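Local coordinates for dihydrocoumarin hydrolase, AncDHCH1 (Pseudomonas sp., PDB 6C2C), which probably hydrolyses the lactone dihydrocoumarin at a two-zinc site of the metallo-beta-lactamase fold and is related to methyl-parathion hydrolase, at residues Q145-F150 against H205-T210; I115-M120 against A139-D144; G266-A271 against I279-A284. One frame throughout, in Å; residues are numbered along the deposited sequence.

Contact 1 (Q145-F150 against H205-T210); sequences QKDADF and HTPGHT. With ZN (zinc ion), chain D.
The loop that carries the zinc ligand His205 is tied to helix 145-151 at the edge of the metal site, where the carboxylate of Asp147 meets Thr206 and Gly208. His205 binds its zinc ion together with His119, His121 and Asp226. Asp147 OD1 takes two hydrogen bonds from this loop. Thr206 OG1 gives one at 2.7 Å, on the syn side of the carboxylate. Gly208 N gives the other to the same OD1 at 2.8 Å. This second bond is bent, with an angle of 144° at the hydrogen, and comes from above the carboxylate plane. Both donors approach from the same face of that plane. With OG1 between its own backbone N and carbonyl carbon (chi1 68°), the Thr206 hydroxyl faces the carboxylate.

Thr206 to His209 form a type I beta turn, closed by His209 N to Thr206 O at 3.1 Å. The one oxygen Asp147 OD1 thus holds the turn by a side-chain hydroxyl and a backbone N-H. The backbones run close, with Asp147 CA 4.1 Å from Gly208 CA. Gly208 has no side chain to hold them apart. Pro207 CG sits 4.0 Å from Phe150 CG, oblique to the ring. On the other side of Asp147 in the sequence, Lys146 CD lies 3.8 Å from Pro207 O. Past the turn, Thr210 OG1 donates to Gly208 O at 2.8 Å.

The contact joins helix 145-151 to the loop that leads into strand 210-216. Asp147 OD2 accepts from Met120 N, which links the helix to the loop after strand 114-116 as well.

Contact 2 (I115-M120 against A139-D144); sequences IYITHM and AVVRAD. With ZN (zinc ion), chain D.
This is a parallel strand pairing at one edge of the six-stranded mixed sheet, where Ile115 and Tyr116 of strand 114-116 lie beside Val141 and Arg142 of the outermost strand 140-142. Three backbone hydrogen bonds join them. Ile115 N donates to Val140 O at 2.9 Å. Arg142 N donates to Ile115 O at 2.8 Å, and Ile117 N to Arg142 O at 3.0 Å.

On the face that carries Ile115 and Val141, the contacts are apolar. Ile115 CD1 reaches across to Ala139 CB, just before strand 140-142, at 3.6 Å. Ile117 CG1 touches Val141 CG1 at 3.9 Å. Met120 comes in from the loop beyond the strand. Its chain is fully extended past CG (chi2 -174°, chi3 -180°), and CE ends 3.7 Å from Ala143 CB. The face with Tyr116 and Arg142 is different. The aliphatic part of Arg142 runs alongside the Tyr116 ring, with Tyr116 CD1 4.0 Å from Arg142 CB. The ring and the guanidinium are turned 68° apart. Their polar ends look elsewhere: Tyr116 OH to Glu114, Arg142 NE to the carbonyl of Lys185.

Where the strands part, water 3 bridges them, between Ile117 O and Asp144 N, from which it accepts at 2.9 Å. Backbone bonds and apolar packing therefore hold the strand beside the loop with His119, whose NE2 binds the zinc ion. His119 ND1 donates to Thr118 OG1, almost in the ring plane, which should limit rotation of this metal-binding ring.

Contact 3 (G266-A271 against I279-A284); sequences GYLIGA and IGHIRA
Leu268 and His281 both place CG anti to their own carbonyl carbon (chi1 -72° in each), which turns the two side chains toward each other; the CD2 branch of Leu268 then lies over the imidazole. Leu268 CD2 lies 3.6 Å from the centroid of the His281 ring, 25° off the ring normal. It is a CH-pi contact over one face, offset toward the rim that holds CE1 and ND1. At the ring edge, His281 CD2 comes to 3.2 Å from Gly266 O. Water 4 also lies near the ring plane, 2.9 Å from His281 NE2, and gives a weak hydrogen bond to Gly266 O.

On the face with Ile269, that residue turns CG1 between its backbone N and carbonyl carbon (chi1 63°). There CG1 meets Ile282 CD1 at 4.0 Å, and the two chains lie roughly perpendicular.

The backbones form an antiparallel hairpin. Ile269 and Gly280 are a hydrogen-bonded pair. Ile269 N donates to Gly280 O at 2.8 Å. Gly280 N returns one to Ile269 O at 3.0 Å. Gly270 and Ile279 are the next pair, non-hydrogen-bonded. Toward the open end of the hairpin, water 5 takes over from direct pairing. It lies 2.7 Å from Tyr267 O and accepts from Ile282 N at 2.9 Å.

The hairpin belongs to the seven-stranded mixed sheet. Strand 268-270 runs parallel to strand 219-223 on its other side, and strand 279-285 has strand 288-293 as its other neighbour. Helix 248-265 covers the face with Ile269 and Ile282, through Ala262 and Phe259. The Tyr267 ring makes a cation-pi contact with Lys220, and Leu268 touches Leu221 and Val294.

In the fold
From the N terminus, contact 2 comes first. It closes the segment between strands 114-116 and 140-142, which holds helix 122-125 and the remaining zinc ligands of the 119-124 region. Helix 145-151 follows directly, and contact 1 joins it to the loop before strand 210-216, closing a longer excursion, about half helical. The contacts follow in series; none nests or crosses. Contacts 1 and 2 touch, for Thr210 N probably bonds to Thr118 O, and each supplies a histidine to the same zinc ion. Contact 3 closes the short hairpin 268-285 in the other large sheet. Its centre lies about 24 Å from that of contact 1 and 23 Å from that of contact 2.

Contact 1 (Q145-F150 against H205-T210)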
loop_
_atom_site.group_PDB
_atom_site.type_symbol
_atom_site.label_atom_id
_atom_site.label_comp_id
_atom_site.label_asym_id
_atom_site.label_seq_id
_atom_site.Cartn_x
_atom_site.Cartn_y
_atom_site.Cartn_z
ATOM N N GLN A 145 -1.444 -3.939 17.398
ATOM C CA GLN A 145 -1.141 -5.080 18.241
ATOM C C GLN A 145 -1.764 -6.378 17.743
ATOM O O GLN A 145 -1.136 -7.437 17.872
ATOM C CB GLN A 145 -1.606 -4.760 19.654
ATOM C CG GLN A 145 -1.180 -5.892 20.629
ATOM C CD GLN A 145 0.226 -5.744 21.087
ATOM O OE1 GLN A 145 1.070 -6.650 20.855
ATOM N NE2 GLN A 145 0.510 -4.669 21.785
ATOM N N LYS A 146 -2.959 -6.325 17.196
ATOM C CA LYS A 146 -3.580 -7.533 16.697
ATOM C C LYS A 146 -2.902 -8.140 15.468
ATOM O O LYS A 146 -2.917 -9.299 15.305
ATOM C CB LYS A 146 -5.037 -7.337 16.357
ATOM C CG LYS A 146 -5.934 -7.139 17.531
ATOM C CD LYS A 146 -7.331 -6.800 17.080
ATOM C CE LYS A 146 -8.182 -6.692 18.305
ATOM N NZ LYS A 146 -9.067 -7.852 18.343
ATOM N N ASP A 147 -2.304 -7.282 14.648
ATOM C CA ASP A 147 -1.589 -7.718 13.460
ATOM C C ASP A 147 -0.252 -8.296 13.905
ATOM O O ASP A 147 0.197 -9.318 13.388
ATOM C CB ASP A 147 -1.369 -6.550 12.501
ATOM C CG ASP A 147 -1.840 -6.855 11.092
ATOM O OD1 ASP A 147 -2.911 -7.480 10.945
ATOM O OD2 ASP A 147 -1.139 -6.470 10.133
ATOM N N ALA A 148 0.381 -7.633 14.870
ATOM C CA ALA A 148 1.651 -8.103 15.396
ATOM C C ALA A 148 1.502 -9.476 16.055
ATOM O O ALA A 148 2.204 -10.352 15.787
ATOM C CB ALA A 148 2.201 -7.123 16.422
ATOM N N ASP A 149 0.487 -9.613 16.873
ATOM C CA ASP A 149 0.324 -10.828 17.573
ATOM C C ASP A 149 -0.146 -11.985 16.688
ATOM O O ASP A 149 0.041 -13.117 17.044
ATOM C CB ASP A 149 -0.586 -10.620 18.779
ATOM C CG ASP A 149 0.056 -9.786 19.870
ATOM O OD1 ASP A 149 1.250 -9.432 19.770
ATOM O OD2 ASP A 149 -0.690 -9.517 20.807
ATOM N N PHE A 150 -0.795 -11.679 15.566
ATOM C CA PHE A 150 -1.123 -12.738 14.626
ATOM C C PHE A 150 0.065 -13.149 13.765
ATOM O O PHE A 150 0.470 -14.314 13.773
ATOM C CB PHE A 150 -2.288 -12.315 13.733
ATOM C CG PHE A 150 -2.714 -13.400 12.790
ATOM C CD1 PHE A 150 -3.276 -14.573 13.313
ATOM C CD2 PHE A 150 -2.468 -13.302 11.430
ATOM C CE1 PHE A 150 -3.634 -15.643 12.459
ATOM C CE2 PHE A 150 -2.853 -14.391 10.547
ATOM C CZ PHE A 150 -3.409 -15.531 11.092
ATOM N N HIS A 205 -9.135 -7.285 6.336
ATOM C CA HIS A 205 -8.152 -7.794 5.390
ATOM C C HIS A 205 -7.066 -8.618 6.126
ATOM O O HIS A 205 -6.606 -9.592 5.649
ATOM C CB HIS A 205 -7.543 -6.660 4.593
ATOM C CG HIS A 205 -6.523 -7.092 3.613
ATOM N ND1 HIS A 205 -6.810 -7.885 2.536
ATOM C CD2 HIS A 205 -5.210 -6.838 3.553
ATOM C CE1 HIS A 205 -5.710 -8.096 1.862
ATOM N NE2 HIS A 205 -4.729 -7.487 2.472
ATOM N N THR A 206 -6.696 -8.086 7.284
ATOM C CA THR A 206 -5.944 -8.823 8.294
ATOM C C THR A 206 -6.544 -8.453 9.645
ATOM O O THR A 206 -7.207 -7.427 9.759
ATOM C CB THR A 206 -4.449 -8.480 8.255
ATOM O OG1 THR A 206 -4.267 -7.112 8.677
ATOM C CG2 THR A 206 -3.849 -8.744 6.871
ATOM N N PRO A 207 -6.200 -9.187 10.715
ATOM C CA PRO A 207 -6.785 -8.906 12.025
ATOM C C PRO A 207 -6.523 -7.508 12.553
ATOM O O PRO A 207 -7.360 -6.967 13.292
ATOM C CB PRO A 207 -6.132 -9.973 12.917
ATOM C CG PRO A 207 -5.857 -11.121 11.982
ATOM C CD PRO A 207 -5.478 -10.472 10.646
ATOM N N GLY A 208 -5.367 -6.925 12.191
ATOM C CA GLY A 208 -5.019 -5.574 12.624
ATOM C C GLY A 208 -4.880 -4.584 11.483
ATOM O O GLY A 208 -4.186 -3.576 11.681
ATOM N N HIS A 209 -5.605 -4.798 10.369
ATOM C CA HIS A 209 -5.440 -3.876 9.249
ATOM C C HIS A 209 -5.870 -2.472 9.693
ATOM O O HIS A 209 -6.917 -2.293 10.330
ATOM C CB HIS A 209 -6.254 -4.359 8.040
ATOM C CG HIS A 209 -6.041 -3.485 6.822
ATOM N ND1 HIS A 209 -6.672 -2.255 6.693
ATOM C CD2 HIS A 209 -5.236 -3.626 5.746
ATOM C CE1 HIS A 209 -6.260 -1.692 5.548
ATOM N NE2 HIS A 209 -5.408 -2.504 4.962
ATOM N N THR A 210 -5.031 -1.462 9.365
ATOM C CA THR A 210 -5.177 -0.118 9.883
ATOM C C THR A 210 -5.070 0.866 8.717
ATOM O O THR A 210 -4.195 0.722 7.842
ATOM C CB THR A 210 -4.096 0.176 10.964
ATOM O OG1 THR A 210 -4.261 -0.781 12.032
ATOM C CG2 THR A 210 -4.266 1.633 11.521
HETATM ZN ZN ZN D . -2.530 -7.206 1.777
HETATM O O HOH W 1 -1.011 -7.188 0.661
HETATM O O HOH W 2 -3.380 -8.494 0.167
#

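Contact 2 (I115-M120 against A139-D144)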
loop_
_atom_site.group_PDB
_atom_site.type_symbol
_atom_site.label_atom_id
_atom_site.label_comp_id
_atom_site.label_asym_id
_atom_site.label_seq_id
_atom_site.Cartn_x
_atom_site.Cartn_y
_atom_site.Cartn_z
ATOM N N ILE A 115 7.564 4.690 11.005
ATOM C CA ILE A 115 7.022 3.931 9.871
ATOM C C ILE A 115 5.724 3.322 10.368
ATOM O O ILE A 115 5.706 2.670 11.412
ATOM C CB ILE A 115 8.006 2.841 9.404
ATOM C CG1 ILE A 115 9.269 3.540 8.853
ATOM C CG2 ILE A 115 7.307 1.957 8.340
ATOM C CD1 ILE A 115 10.455 2.519 8.541
ATOM N N TYR A 116 4.629 3.554 9.645
ATOM C CA TYR A 116 3.316 3.020 10.020
ATOM C C TYR A 116 2.906 1.959 9.010
ATOM O O TYR A 116 2.953 2.169 7.806
ATOM C CB TYR A 116 2.245 4.122 10.094
ATOM C CG TYR A 116 2.626 5.266 11.029
ATOM C CD1 TYR A 116 3.419 5.062 12.153
ATOM C CD2 TYR A 116 2.217 6.551 10.730
ATOM C CE1 TYR A 116 3.772 6.150 13.026
ATOM C CE2 TYR A 116 2.570 7.631 11.590
ATOM C CZ TYR A 116 3.386 7.382 12.677
ATOM O OH TYR A 116 3.699 8.516 13.466
ATOM N N ILE A 117 2.610 0.759 9.507
ATOM C CA ILE A 117 2.332 -0.395 8.668
ATOM C C ILE A 117 0.826 -0.628 8.636
ATOM O O ILE A 117 0.186 -0.803 9.690
ATOM C CB ILE A 117 3.069 -1.613 9.238
ATOM C CG1 ILE A 117 4.585 -1.408 9.182
ATOM C CG2 ILE A 117 2.609 -2.870 8.520
ATOM C CD1 ILE A 117 5.093 -1.176 7.730
ATOM N N THR A 118 0.227 -0.615 7.436
ATOM C CA THR A 118 -1.219 -0.849 7.391
ATOM C C THR A 118 -1.552 -2.287 7.797
ATOM O O THR A 118 -2.501 -2.514 8.538
ATOM C CB THR A 118 -1.776 -0.558 5.979
ATOM O OG1 THR A 118 -1.127 -1.406 4.996
ATOM C CG2 THR A 118 -1.637 0.936 5.622
ATOM N N HIS A 119 -0.716 -3.235 7.395
ATOM C CA HIS A 119 -0.870 -4.631 7.765
ATOM C C HIS A 119 0.395 -5.375 7.379
ATOM O O HIS A 119 1.168 -4.914 6.531
ATOM C CB HIS A 119 -2.094 -5.263 7.085
ATOM C CG HIS A 119 -2.041 -5.345 5.585
ATOM N ND1 HIS A 119 -1.916 -4.234 4.761
ATOM C CD2 HIS A 119 -2.134 -6.423 4.762
ATOM C CE1 HIS A 119 -1.927 -4.625 3.490
ATOM N NE2 HIS A 119 -2.095 -5.947 3.450
ATOM N N MET A 120 0.617 -6.528 8.020
ATOM C CA MET A 120 1.921 -7.195 7.841
ATOM C C MET A 120 1.971 -8.204 6.705
ATOM O O MET A 120 2.717 -9.169 6.787
ATOM C CB MET A 120 2.351 -7.843 9.157
ATOM C CG MET A 120 2.543 -6.754 10.239
ATOM S SD MET A 120 3.223 -7.496 11.760
ATOM C CE MET A 120 3.297 -5.995 12.749
ATOM N N ALA A 139 14.253 4.595 12.523
ATOM C CA ALA A 139 12.794 4.651 12.590
ATOM C C ALA A 139 12.214 3.777 13.714
ATOM O O ALA A 139 12.725 2.684 14.024
ATOM C CB ALA A 139 12.203 4.227 11.231
ATOM N N VAL A 140 11.156 4.286 14.317
ATOM C CA VAL A 140 10.269 3.471 15.137
ATOM C C VAL A 140 9.147 2.962 14.234
ATOM O O VAL A 140 8.502 3.755 13.543
ATOM C CB VAL A 140 9.696 4.305 16.272
ATOM C CG1 VAL A 140 8.604 3.518 17.077
ATOM C CG2 VAL A 140 10.794 4.804 17.221
ATOM N N VAL A 141 8.872 1.639 14.277
ATOM C CA VAL A 141 7.846 1.053 13.422
ATOM C C VAL A 141 6.627 0.840 14.293
ATOM O O VAL A 141 6.762 0.370 15.431
ATOM C CB VAL A 141 8.354 -0.284 12.839
ATOM C CG1 VAL A 141 7.224 -0.985 12.073
ATOM C CG2 VAL A 141 9.592 -0.089 11.936
ATOM N N ARG A 142 5.429 1.135 13.775
ATOM C CA ARG A 142 4.195 0.947 14.528
ATOM C C ARG A 142 3.194 0.213 13.663
ATOM O O ARG A 142 3.155 0.409 12.449
ATOM C CB ARG A 142 3.592 2.267 14.974
ATOM C CG ARG A 142 4.617 3.188 15.681
ATOM C CD ARG A 142 3.937 4.197 16.580
ATOM N NE ARG A 142 3.302 3.479 17.705
ATOM C CZ ARG A 142 2.596 4.128 18.624
ATOM N NH1 ARG A 142 2.491 5.484 18.578
ATOM N NH2 ARG A 142 2.019 3.428 19.582
ATOM N N ALA A 143 2.392 -0.644 14.310
ATOM C CA ALA A 143 1.323 -1.381 13.653
ATOM C C ALA A 143 0.370 -1.831 14.747
ATOM O O ALA A 143 0.678 -1.723 15.942
ATOM C CB ALA A 143 1.875 -2.605 12.905
ATOM N N ASP A 144 -0.809 -2.271 14.350
ATOM C CA ASP A 144 -1.759 -2.683 15.377
ATOM C C ASP A 144 -1.279 -3.943 16.078
ATOM O O ASP A 144 -0.823 -4.893 15.443
ATOM C CB ASP A 144 -3.125 -2.936 14.744
ATOM C CG ASP A 144 -4.231 -3.039 15.800
ATOM O OD1 ASP A 144 -4.442 -4.146 16.319
ATOM O OD2 ASP A 144 -4.902 -2.066 16.138
HETATM ZN ZN ZN D . -2.530 -7.206 1.777
HETATM O O HOH W 3 -1.371 -2.561 11.515
HETATM O O HOH W 1 -1.011 -7.188 0.661
HETATM O O HOH W 2 -3.380 -8.494 0.167
#

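Contact 3 (G266-A271 against I279-A284)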
loop_
_atom_site.group_PDB
_atom_site.type_symbol
_atom_site.label_atom_id
_atom_site.label_comp_id
_atom_site.label_asym_id
_atom_site.label_seq_id
_atom_site.Cartn_x
_atom_site.Cartn_y
_atom_site.Cartn_z
ATOM N N GLY A 266 -15.640 14.035 0.897
ATOM C CA GLY A 266 -14.972 14.737 -0.201
ATOM C C GLY A 266 -13.478 14.877 -0.075
ATOM O O GLY A 266 -12.912 15.809 -0.673
ATOM N N TYR A 267 -12.835 14.043 0.728
ATOM C CA TYR A 267 -11.381 14.119 0.934
ATOM C C TYR A 267 -10.632 13.083 0.091
ATOM O O TYR A 267 -11.217 12.236 -0.580
ATOM C CB TYR A 267 -11.065 13.936 2.413
ATOM C CG TYR A 267 -11.683 12.684 3.037
ATOM C CD1 TYR A 267 -11.089 11.441 2.809
ATOM C CD2 TYR A 267 -12.816 12.762 3.866
ATOM C CE1 TYR A 267 -11.625 10.296 3.360
ATOM C CE2 TYR A 267 -13.357 11.598 4.441
ATOM C CZ TYR A 267 -12.748 10.395 4.187
ATOM O OH TYR A 267 -13.264 9.248 4.777
ATOM N N LEU A 268 -9.289 13.195 0.091
ATOM C CA LEU A 268 -8.450 12.302 -0.722
ATOM C C LEU A 268 -8.248 10.982 -0.028
ATOM O O LEU A 268 -8.183 10.926 1.202
ATOM C CB LEU A 268 -7.093 12.959 -0.960
ATOM C CG LEU A 268 -7.162 14.130 -1.946
ATOM C CD1 LEU A 268 -5.823 14.861 -1.767
ATOM C CD2 LEU A 268 -7.321 13.641 -3.371
ATOM N N ILE A 269 -8.124 9.933 -0.827
ATOM C CA ILE A 269 -7.687 8.622 -0.359
ATOM C C ILE A 269 -6.409 8.253 -1.123
ATOM O O ILE A 269 -6.119 8.752 -2.226
ATOM C CB ILE A 269 -8.754 7.506 -0.494
ATOM C CG1 ILE A 269 -9.126 7.240 -1.942
ATOM C CG2 ILE A 269 -10.021 7.921 0.248
ATOM C CD1 ILE A 269 -8.412 6.137 -2.535
ATOM N N GLY A 270 -5.597 7.416 -0.472
ATOM C CA GLY A 270 -4.475 6.770 -1.123
ATOM C C GLY A 270 -4.532 5.300 -0.778
ATOM O O GLY A 270 -4.761 4.927 0.383
ATOM N N ALA A 271 -4.322 4.462 -1.772
ATOM C CA ALA A 271 -4.458 3.032 -1.532
ATOM C C ALA A 271 -3.311 2.255 -2.191
ATOM O O ALA A 271 -2.926 2.538 -3.328
ATOM C CB ALA A 271 -5.798 2.569 -2.079
ATOM N N ILE A 279 -3.835 7.879 -5.700
ATOM C CA ILE A 279 -4.356 8.977 -4.878
ATOM C C ILE A 279 -5.527 9.606 -5.647
ATOM O O ILE A 279 -5.362 9.961 -6.826
ATOM C CB ILE A 279 -3.274 10.047 -4.553
ATOM C CG1 ILE A 279 -2.150 9.494 -3.683
ATOM C CG2 ILE A 279 -3.903 11.190 -3.796
ATOM C CD1 ILE A 279 -0.955 10.431 -3.517
ATOM N N GLY A 280 -6.653 9.849 -4.963
ATOM C CA GLY A 280 -7.772 10.465 -5.665
ATOM C C GLY A 280 -8.924 10.658 -4.702
ATOM O O GLY A 280 -8.838 10.360 -3.513
ATOM N N HIS A 281 -10.003 11.183 -5.246
ATOM C CA HIS A 281 -11.264 11.322 -4.554
ATOM C C HIS A 281 -12.189 10.178 -4.953
ATOM O O HIS A 281 -11.946 9.409 -5.908
ATOM C CB HIS A 281 -11.915 12.657 -4.924
ATOM C CG HIS A 281 -11.236 13.844 -4.338
ATOM N ND1 HIS A 281 -10.252 14.570 -4.994
ATOM C CD2 HIS A 281 -11.447 14.478 -3.160
ATOM C CE1 HIS A 281 -9.872 15.562 -4.226
ATOM N NE2 HIS A 281 -10.576 15.524 -3.108
ATOM N N ILE A 282 -13.266 10.048 -4.165
ATOM C CA ILE A 282 -14.303 9.045 -4.400
ATOM C C ILE A 282 -15.658 9.742 -4.422
ATOM O O ILE A 282 -15.941 10.596 -3.574
ATOM C CB ILE A 282 -14.240 7.956 -3.306
ATOM C CG1 ILE A 282 -12.998 7.112 -3.528
ATOM C CG2 ILE A 282 -15.427 7.033 -3.394
ATOM C CD1 ILE A 282 -12.902 5.903 -2.518
ATOM N N ARG A 283 -16.469 9.443 -5.429
ATOM C CA ARG A 283 -17.844 9.930 -5.372
ATOM C C ARG A 283 -18.782 8.739 -5.549
ATOM O O ARG A 283 -18.432 7.727 -6.180
ATOM C CB ARG A 283 -18.108 11.048 -6.399
ATOM C CG ARG A 283 -18.520 10.617 -7.778
ATOM C CD ARG A 283 -19.027 11.859 -8.590
ATOM N NE ARG A 283 -17.878 12.599 -9.092
ATOM C CZ ARG A 283 -17.590 12.783 -10.380
ATOM N NH1 ARG A 283 -18.411 12.348 -11.334
ATOM N NH2 ARG A 283 -16.485 13.437 -10.709
ATOM N N ALA A 284 -19.967 8.859 -4.933
ATOM C CA ALA A 284 -20.999 7.851 -5.125
ATOM C C ALA A 284 -21.398 7.753 -6.594
ATOM O O ALA A 284 -21.384 8.735 -7.341
ATOM C CB ALA A 284 -22.216 8.180 -4.248
HETATM O O HOH W 4 -9.873 17.226 -0.914
HETATM O O HOH W 5 -13.515 11.816 -1.933
#